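Local atomic coordinates of beta sliding clamp (PDB entry 5WCE), a protein that forms a ring-shaped head-to-tail dimer around DNA and probably tethers DNA polymerases and other proteins to it, making replication processive. Residues L166-R180 against E193-I207. Residues are numbered along the deposited sequence; the frame is centred on the assembly and turned at random.
Sequences LYVHTVNEGGETKLR and EMPAPEGAVGIPGVI
Arg180 reaches Glu193 through a chain that leaves with CG anti to the backbone N (chi1 179°) and bends at chi3, -75°. They form a non-hydrogen-bonded antiparallel pair in a sheet of the central clamp domain, with the side chains side by side on one face. In this sheet the hairpin of 166-173 and 176-180 lies between the strands at either end of 193-207. NE and NH2 of Arg180 both grip Glu193 OE1, at 2.9 and 2.7 Å, with the guanidinium and carboxylate nearly coplanar. Val171 CG2 covers one guanidinium face. NH2 also bonds Glu173 OE1, which it meets from above the carboxylate plane, and NH1 bonds Tyr257 OH. With an alanine here, Glu193 OE1 would probably lose both donors, and Glu173 its salt-bridge partner. Lys178 NZ makes a long salt bridge to Glu193 OE2, and a water joins both to Glu173 OE1.

On the opposite face, Leu179 CB lies beside Met194 CG, and Leu146 of helix 140-148 touches both residues. Leu179 CD1 meets Ile203 CD1, from the loop, at 4.0 Å. The loop 196-205 passes across the hairpin from one flanking strand to the other; at its start Ala196 N donates to Thr177 O at 2.8 Å. At its far end, Val168 and Val206 exchange two nearly straight backbone bonds. The Tyr167 ring lies against Gly205, with CE1 3.7 Å from its C. A water links Thr170 N to Ile203 O, while Thr170 CG2 packs on Ile203 CG1 at 3.9 Å.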
ATOM      1  N   LEU A 166      -9.050  21.743 -11.928  1.00 20.30           N
ATOM      2  CA  LEU A 166      -9.139  21.409 -13.342  1.00 19.34           C
ATOM      3  C   LEU A 166     -10.021  22.443 -14.007  1.00 20.72           C
ATOM      4  O   LEU A 166     -11.161  22.633 -13.573  1.00 19.93           O
ATOM      5  CB  LEU A 166      -9.714  20.001 -13.491  1.00 19.10           C
ATOM      6  CG  LEU A 166      -9.821  19.462 -14.938  1.00 18.67           C
ATOM      7  CD1 LEU A 166      -8.421  19.212 -15.476  1.00 18.85           C
ATOM      8  CD2 LEU A 166     -10.633  18.177 -14.938  1.00 18.29           C
ATOM      9  N   TYR A 167      -9.479  23.162 -14.993  1.00 20.35           N
ATOM     10  CA  TYR A 167     -10.218  24.238 -15.626  1.00 21.35           C
ATOM     11  C   TYR A 167     -11.136  23.667 -16.706  1.00 21.63           C
ATOM     12  O   TYR A 167     -10.656  23.193 -17.755  1.00 21.13           O
ATOM     13  CB  TYR A 167      -9.280  25.296 -16.209  1.00 22.00           C
ATOM     14  CG  TYR A 167      -9.971  26.473 -16.840  1.00 23.23           C
ATOM     15  CD1 TYR A 167     -10.965  27.171 -16.160  1.00 24.91           C
ATOM     16  CD2 TYR A 167      -9.619  26.923 -18.106  1.00 24.13           C
ATOM     17  CE1 TYR A 167     -11.589  28.261 -16.729  1.00 25.81           C
ATOM     18  CE2 TYR A 167     -10.237  28.015 -18.700  1.00 25.84           C
ATOM     19  CZ  TYR A 167     -11.217  28.668 -18.020  1.00 26.71           C
ATOM     20  OH  TYR A 167     -11.813  29.754 -18.592  1.00 29.14           O
ATOM     21  N   VAL A 168     -12.446  23.701 -16.445  1.00 21.70           N
ATOM     22  CA  VAL A 168     -13.448  23.122 -17.327  1.00 21.59           C
ATOM     23  C   VAL A 168     -14.181  24.250 -17.997  1.00 23.84           C
ATOM     24  O   VAL A 168     -14.714  25.111 -17.335  1.00 23.00           O
ATOM     25  CB  VAL A 168     -14.391  22.154 -16.590  1.00 20.84           C
ATOM     26  CG1 VAL A 168     -15.446  21.634 -17.547  1.00 21.15           C
ATOM     27  CG2 VAL A 168     -13.602  21.059 -15.936  1.00 19.34           C
ATOM     28  N   HIS A 169     -14.120  24.284 -19.332  1.00 24.29           N
ATOM     29  CA  HIS A 169     -14.642  25.340 -20.130  1.00 27.17           C
ATOM     30  C   HIS A 169     -14.905  24.919 -21.580  1.00 28.66           C
ATOM     31  O   HIS A 169     -14.478  23.843 -22.006  1.00 27.82           O
ATOM     32  CB  HIS A 169     -13.680  26.542 -20.157  1.00 28.78           C
ATOM     33  CG  HIS A 169     -12.328  26.229 -20.741  1.00 29.90           C
ATOM     34  ND1 HIS A 169     -11.497  25.248 -20.228  1.00 30.00           N
ATOM     35  CD2 HIS A 169     -11.669  26.767 -21.793  1.00 31.45           C
ATOM     36  CE1 HIS A 169     -10.388  25.197 -20.954  1.00 31.17           C
ATOM     37  NE2 HIS A 169     -10.466  26.116 -21.900  1.00 29.96           N
ATOM     38  N   THR A 170     -15.568  25.780 -22.354  1.00 29.62           N
ATOM     39  CA  THR A 170     -15.745  25.459 -23.740  1.00 31.70           C
ATOM     40  C   THR A 170     -14.988  26.442 -24.625  1.00 33.17           C
ATOM     41  O   THR A 170     -14.863  27.602 -24.289  1.00 33.76           O
ATOM     42  CB  THR A 170     -17.192  25.501 -24.149  1.00 32.56           C
ATOM     43  OG1 THR A 170     -17.688  26.817 -23.898  1.00 34.43           O
ATOM     44  CG2 THR A 170     -17.997  24.454 -23.416  1.00 31.62           C
ATOM     45  N   VAL A 171     -14.520  25.954 -25.755  1.00 34.70           N
ATOM     46  CA  VAL A 171     -13.836  26.761 -26.752  1.00 37.71           C
ATOM     47  C   VAL A 171     -14.458  26.505 -28.126  1.00 41.42           C
ATOM     48  O   VAL A 171     -14.940  25.387 -28.385  1.00 40.21           O
ATOM     49  CB  VAL A 171     -12.349  26.471 -26.817  1.00 36.89           C
ATOM     50  CG1 VAL A 171     -11.675  26.900 -25.543  1.00 37.03           C
ATOM     51  CG2 VAL A 171     -12.074  25.006 -27.121  1.00 36.24           C
ATOM     52  N   ASN A 172     -14.478  27.542 -28.968  1.00 46.18           N
ATOM     53  CA  ASN A 172     -14.980  27.429 -30.327  1.00 51.40           C
ATOM     54  C   ASN A 172     -13.765  27.211 -31.187  1.00 53.13           C
ATOM     55  O   ASN A 172     -13.065  28.153 -31.486  1.00 53.88           O
ATOM     56  CB  ASN A 172     -15.757  28.710 -30.771  1.00 55.47           C
ATOM     57  CG  ASN A 172     -16.055  28.734 -32.266  1.00 58.08           C
ATOM     58  OD1 ASN A 172     -16.151  27.667 -32.869  1.00 58.75           O
ATOM     59  ND2 ASN A 172     -16.065  29.927 -32.886  1.00 60.28           N
ATOM     60  N   GLU A 173     -13.509  25.964 -31.574  1.00 54.60           N
ATOM     61  CA  GLU A 173     -12.390  25.628 -32.468  1.00 58.28           C
ATOM     62  C   GLU A 173     -12.839  24.561 -33.486  1.00 60.67           C
ATOM     63  O   GLU A 173     -13.700  23.707 -33.196  1.00 61.23           O
ATOM     64  CB  GLU A 173     -11.160  25.111 -31.689  1.00 58.34           C
ATOM     65  CG  GLU A 173     -10.202  26.214 -31.295  1.00 59.81           C
ATOM     66  CD  GLU A 173      -9.140  25.786 -30.293  1.00 61.69           C
ATOM     67  OE1 GLU A 173      -8.665  24.624 -30.348  1.00 62.59           O
ATOM     68  OE2 GLU A 173      -8.738  26.628 -29.451  1.00 65.50           O
ATOM     69  N   GLY A 174     -12.176  24.562 -34.649  1.00 63.20           N
ATOM     70  CA  GLY A 174     -12.310  23.506 -35.674  1.00 62.07           C
ATOM     71  C   GLY A 174     -13.730  23.283 -36.205  1.00 64.41           C
ATOM     72  O   GLY A 174     -14.090  22.151 -36.568  1.00 63.35           O
ATOM     73  N   GLY A 175     -14.527  24.363 -36.264  1.00 62.83           N
ATOM     74  CA  GLY A 175     -15.918  24.319 -36.755  1.00 62.81           C
ATOM     75  C   GLY A 175     -16.915  23.742 -35.739  1.00 61.12           C
ATOM     76  O   GLY A 175     -18.024  23.335 -36.111  1.00 62.77           O
ATOM     77  N   GLU A 176     -16.503  23.685 -34.482  1.00 57.17           N
ATOM     78  CA  GLU A 176     -17.212  22.940 -33.468  1.00 54.57           C
ATOM     79  C   GLU A 176     -16.898  23.658 -32.156  1.00 48.85           C
ATOM     80  O   GLU A 176     -15.781  24.118 -31.924  1.00 45.50           O
ATOM     81  CB  GLU A 176     -16.640  21.504 -33.431  1.00 56.57           C
ATOM     82  CG  GLU A 176     -17.705  20.441 -33.149  1.00 59.14           C
ATOM     83  CD  GLU A 176     -17.126  19.049 -32.888  1.00 58.97           C
ATOM     84  OE1 GLU A 176     -15.994  18.943 -32.335  1.00 57.58           O
ATOM     85  OE2 GLU A 176     -17.819  18.058 -33.243  1.00 60.72           O
ATOM     86  N   THR A 177     -17.849  23.631 -31.235  1.00 44.19           N
ATOM     87  CA  THR A 177     -17.526  23.941 -29.848  1.00 40.07           C
ATOM     88  C   THR A 177     -17.045  22.662 -29.117  1.00 36.71           C
ATOM     89  O   THR A 177     -17.658  21.618 -29.213  1.00 35.71           O
ATOM     90  CB  THR A 177     -18.733  24.591 -29.153  1.00 41.11           C
ATOM     91  OG1 THR A 177     -19.021  25.829 -29.820  1.00 42.48           O
ATOM     92  CG2 THR A 177     -18.422  24.866 -27.700  1.00 38.88           C
ATOM     93  N   LYS A 178     -15.951  22.771 -28.397  1.00 34.21           N
ATOM     94  CA  LYS A 178     -15.424  21.675 -27.588  1.00 32.97           C
ATOM     95  C   LYS A 178     -15.611  21.938 -26.101  1.00 29.89           C
ATOM     96  O   LYS A 178     -15.409  23.035 -25.669  1.00 29.75           O
ATOM     97  CB  LYS A 178     -13.958  21.504 -27.923  1.00 34.14           C
ATOM     98  CG  LYS A 178     -13.858  20.882 -29.311  1.00 36.30           C
ATOM     99  CD  LYS A 178     -12.714  21.422 -30.079  1.00 38.10           C
ATOM    100  CE  LYS A 178     -12.668  20.710 -31.424  1.00 40.16           C
ATOM    101  NZ  LYS A 178     -11.321  20.922 -31.958  1.00 43.60           N
ATOM    102  N   LEU A 179     -16.013  20.921 -25.353  1.00 28.88           N
ATOM    103  CA  LEU A 179     -15.866  20.916 -23.889  1.00 27.28           C
ATOM    104  C   LEU A 179     -14.418  20.474 -23.568  1.00 25.56           C
ATOM    105  O   LEU A 179     -14.027  19.367 -23.942  1.00 23.77           O
ATOM    106  CB  LEU A 179     -16.880  19.977 -23.254  1.00 27.72           C
ATOM    107  CG  LEU A 179     -16.882  19.851 -21.725  1.00 26.78           C
ATOM    108  CD1 LEU A 179     -17.189  21.180 -21.093  1.00 27.06           C
ATOM    109  CD2 LEU A 179     -17.896  18.825 -21.255  1.00 27.00           C
ATOM    110  N   ARG A 180     -13.671  21.336 -22.862  1.00 23.57           N
ATOM    111  CA  ARG A 180     -12.239  21.179 -22.671  1.00 23.27           C
ATOM    112  C   ARG A 180     -11.878  21.208 -21.177  1.00 21.17           C
ATOM    113  O   ARG A 180     -12.464  21.967 -20.400  1.00 21.55           O
ATOM    114  CB  ARG A 180     -11.479  22.304 -23.418  1.00 24.00           C
ATOM    115  CG  ARG A 180      -9.949  22.251 -23.265  1.00 24.85           C
ATOM    116  CD  ARG A 180      -9.301  23.402 -24.011  1.00 26.95           C
ATOM    117  NE  ARG A 180      -9.301  23.172 -25.446  1.00 28.46           N
ATOM    118  CZ  ARG A 180      -8.740  23.994 -26.352  1.00 31.99           C
ATOM    119  NH1 ARG A 180      -8.156  25.146 -25.986  1.00 32.54           N
ATOM    120  NH2 ARG A 180      -8.773  23.674 -27.647  1.00 32.92           N
ATOM    121  N   GLU A 193     -10.074  17.353 -24.693  1.00 22.32           N
ATOM    122  CA  GLU A 193     -11.334  17.928 -25.109  1.00 23.93           C
ATOM    123  C   GLU A 193     -12.188  16.935 -25.869  1.00 25.12           C
ATOM    124  O   GLU A 193     -11.709  15.900 -26.342  1.00 23.99           O
ATOM    125  CB  GLU A 193     -11.095  19.198 -25.912  1.00 25.54           C
ATOM    126  CG  GLU A 193     -10.509  18.934 -27.307  1.00 25.98           C
ATOM    127  CD  GLU A 193      -9.893  20.122 -27.973  1.00 27.55           C
ATOM    128  OE1 GLU A 193      -9.998  21.232 -27.416  1.00 27.69           O
ATOM    129  OE2 GLU A 193      -9.327  19.920 -29.097  1.00 29.87           O
ATOM    130  N   MET A 194     -13.476  17.276 -25.950  1.00 25.74           N
ATOM    131  CA  MET A 194     -14.489  16.490 -26.655  1.00 26.71           C
ATOM    132  C   MET A 194     -15.456  17.437 -27.334  1.00 28.05           C
ATOM    133  O   MET A 194     -15.502  18.610 -26.971  1.00 27.14           O
ATOM    134  CB  MET A 194     -15.260  15.616 -25.676  1.00 26.56           C
ATOM    135  CG  MET A 194     -16.050  16.432 -24.598  1.00 26.56           C
ATOM    136  SD  MET A 194     -16.918  15.427 -23.377  1.00 28.05           S
ATOM    137  CE  MET A 194     -18.238  14.885 -24.460  1.00 30.03           C
ATOM    138  N   PRO A 195     -16.238  16.941 -28.320  1.00 29.87           N
ATOM    139  CA  PRO A 195     -17.319  17.778 -28.847  1.00 31.56           C
ATOM    140  C   PRO A 195     -18.255  18.179 -27.710  1.00 31.17           C
ATOM    141  O   PRO A 195     -18.609  17.343 -26.886  1.00 30.22           O
ATOM    142  CB  PRO A 195     -18.038  16.879 -29.872  1.00 33.24           C
ATOM    143  CG  PRO A 195     -17.053  15.791 -30.197  1.00 33.13           C
ATOM    144  CD  PRO A 195     -16.178  15.624 -28.978  1.00 30.59           C
ATOM    145  N   ALA A 196     -18.645  19.453 -27.674  1.00 31.86           N
ATOM    146  CA  ALA A 196     -19.446  19.957 -26.557  1.00 31.80           C
ATOM    147  C   ALA A 196     -20.809  19.287 -26.565  1.00 33.05           C
ATOM    148  O   ALA A 196     -21.512  19.349 -27.571  1.00 32.95           O
ATOM    149  CB  ALA A 196     -19.578  21.469 -26.626  1.00 31.86           C
ATOM    150  N   PRO A 197     -21.186  18.617 -25.452  1.00 33.79           N
ATOM    151  CA  PRO A 197     -22.546  18.083 -25.344  1.00 35.44           C
ATOM    152  C   PRO A 197     -23.595  19.152 -25.569  1.00 39.09           C
ATOM    153  O   PRO A 197     -23.332  20.359 -25.374  1.00 37.16           O
ATOM    154  CB  PRO A 197     -22.642  17.572 -23.899  1.00 34.79           C
ATOM    155  CG  PRO A 197     -21.252  17.440 -23.437  1.00 33.37           C
ATOM    156  CD  PRO A 197     -20.409  18.409 -24.225  1.00 33.12           C
ATOM    157  N   GLU A 198     -24.773  18.739 -26.018  1.00 42.83           N
ATOM    158  CA  GLU A 198     -25.890  19.657 -26.151  1.00 47.27           C
ATOM    159  C   GLU A 198     -26.160  20.294 -24.779  1.00 44.63           C
ATOM    160  O   GLU A 198     -26.253  19.575 -23.787  1.00 44.13           O
ATOM    161  CB  GLU A 198     -27.117  18.909 -26.676  1.00 51.31           C
ATOM    162  CG  GLU A 198     -28.314  19.796 -26.911  1.00 55.92           C
ATOM    163  CD  GLU A 198     -29.508  19.020 -27.423  1.00 59.90           C
ATOM    164  OE1 GLU A 198     -29.680  18.997 -28.668  1.00 64.05           O
ATOM    165  OE2 GLU A 198     -30.282  18.473 -26.577  1.00 62.09           O
ATOM    166  N   GLY A 199     -26.221  21.628 -24.748  1.00 44.33           N
ATOM    167  CA  GLY A 199     -26.411  22.376 -23.506  1.00 42.91           C
ATOM    168  C   GLY A 199     -25.152  22.862 -22.795  1.00 40.75           C
ATOM    169  O   GLY A 199     -25.217  23.692 -21.908  1.00 40.41           O
ATOM    170  N   ALA A 200     -23.985  22.362 -23.183  1.00 37.56           N
ATOM    171  CA  ALA A 200     -22.753  22.782 -22.570  1.00 35.52           C
ATOM    172  C   ALA A 200     -22.189  23.988 -23.228  1.00 35.45           C
ATOM    173  O   ALA A 200     -21.301  24.600 -22.666  1.00 34.84           O
ATOM    174  CB  ALA A 200     -21.742  21.663 -22.642  1.00 35.04           C
ATOM    175  N   VAL A 201     -22.644  24.328 -24.434  1.00 37.26           N
ATOM    176  CA  VAL A 201     -21.932  25.329 -25.264  1.00 37.73           C
ATOM    177  C   VAL A 201     -22.122  26.644 -24.512  1.00 39.20           C
ATOM    178  O   VAL A 201     -23.245  26.974 -24.105  1.00 38.00           O
ATOM    179  CB  VAL A 201     -22.532  25.425 -26.678  1.00 40.02           C
ATOM    180  CG1 VAL A 201     -21.998  26.609 -27.480  1.00 39.98           C
ATOM    181  CG2 VAL A 201     -22.341  24.118 -27.441  1.00 40.02           C
ATOM    182  N   GLY A 202     -21.035  27.354 -24.237  1.00 38.61           N
ATOM    183  CA  GLY A 202     -21.159  28.609 -23.472  1.00 39.44           C
ATOM    184  C   GLY A 202     -21.378  28.540 -21.952  1.00 37.24           C
ATOM    185  O   GLY A 202     -21.749  29.515 -21.347  1.00 38.11           O
ATOM    186  N   ILE A 203     -21.182  27.381 -21.328  1.00 34.95           N
ATOM    187  CA  ILE A 203     -21.031  27.348 -19.839  1.00 33.26           C
ATOM    188  C   ILE A 203     -19.917  28.304 -19.391  1.00 32.85           C
ATOM    189  O   ILE A 203     -18.937  28.485 -20.132  1.00 31.42           O
ATOM    190  CB  ILE A 203     -20.698  25.932 -19.284  1.00 31.92           C
ATOM    191  CG1 ILE A 203     -19.481  25.309 -19.959  1.00 31.01           C
ATOM    192  CG2 ILE A 203     -21.930  25.038 -19.345  1.00 32.90           C
ATOM    193  CD1 ILE A 203     -18.805  24.251 -19.109  1.00 29.87           C
ATOM    194  N   PRO A 204     -20.046  28.927 -18.199  1.00 32.92           N
ATOM    195  CA  PRO A 204     -18.878  29.711 -17.753  1.00 32.62           C
ATOM    196  C   PRO A 204     -17.715  28.759 -17.420  1.00 29.07           C
ATOM    197  O   PRO A 204     -17.950  27.643 -16.943  1.00 28.87           O
ATOM    198  CB  PRO A 204     -19.380  30.436 -16.512  1.00 33.89           C
ATOM    199  CG  PRO A 204     -20.417  29.522 -15.924  1.00 33.49           C
ATOM    200  CD  PRO A 204     -21.068  28.829 -17.143  1.00 33.52           C
ATOM    201  N   GLY A 205     -16.489  29.181 -17.732  1.00 28.08           N
ATOM    202  CA  GLY A 205     -15.279  28.454 -17.339  1.00 26.99           C
ATOM    203  C   GLY A 205     -15.161  28.336 -15.828  1.00 25.62           C
ATOM    204  O   GLY A 205     -15.262  29.334 -15.142  1.00 27.28           O
ATOM    205  N   VAL A 206     -14.970  27.138 -15.299  1.00 24.03           N
ATOM    206  CA  VAL A 206     -14.774  26.983 -13.852  1.00 23.47           C
ATOM    207  C   VAL A 206     -13.561  26.146 -13.499  1.00 22.11           C
ATOM    208  O   VAL A 206     -13.235  25.162 -14.205  1.00 21.44           O
ATOM    209  CB  VAL A 206     -15.998  26.344 -13.142  1.00 23.83           C
ATOM    210  CG1 VAL A 206     -17.218  27.278 -13.182  1.00 26.07           C
ATOM    211  CG2 VAL A 206     -16.361  25.005 -13.738  1.00 23.37           C
ATOM    212  N   ILE A 207     -12.971  26.460 -12.341  1.00 21.38           N
ATOM    213  CA  ILE A 207     -11.834  25.711 -11.850  1.00 20.38           C
ATOM    214  C   ILE A 207     -12.390  24.773 -10.802  1.00 19.81           C
ATOM    215  O   ILE A 207     -12.770  25.215  -9.720  1.00 20.26           O
ATOM    216  CB  ILE A 207     -10.724  26.606 -11.274  1.00 20.87           C
ATOM    217  CG1 ILE A 207     -10.323  27.673 -12.255  1.00 21.88           C
ATOM    218  CG2 ILE A 207      -9.538  25.732 -10.866  1.00 20.48           C
ATOM    219  CD1 ILE A 207      -9.546  28.853 -11.625  1.00 22.87           C
TER
HETATM  220  O   HOH W   1     -16.348  28.323 -21.062  1.00 34.31           O
HETATM  221  O   HOH W   2      -9.860  22.553 -30.596  1.00 52.21           O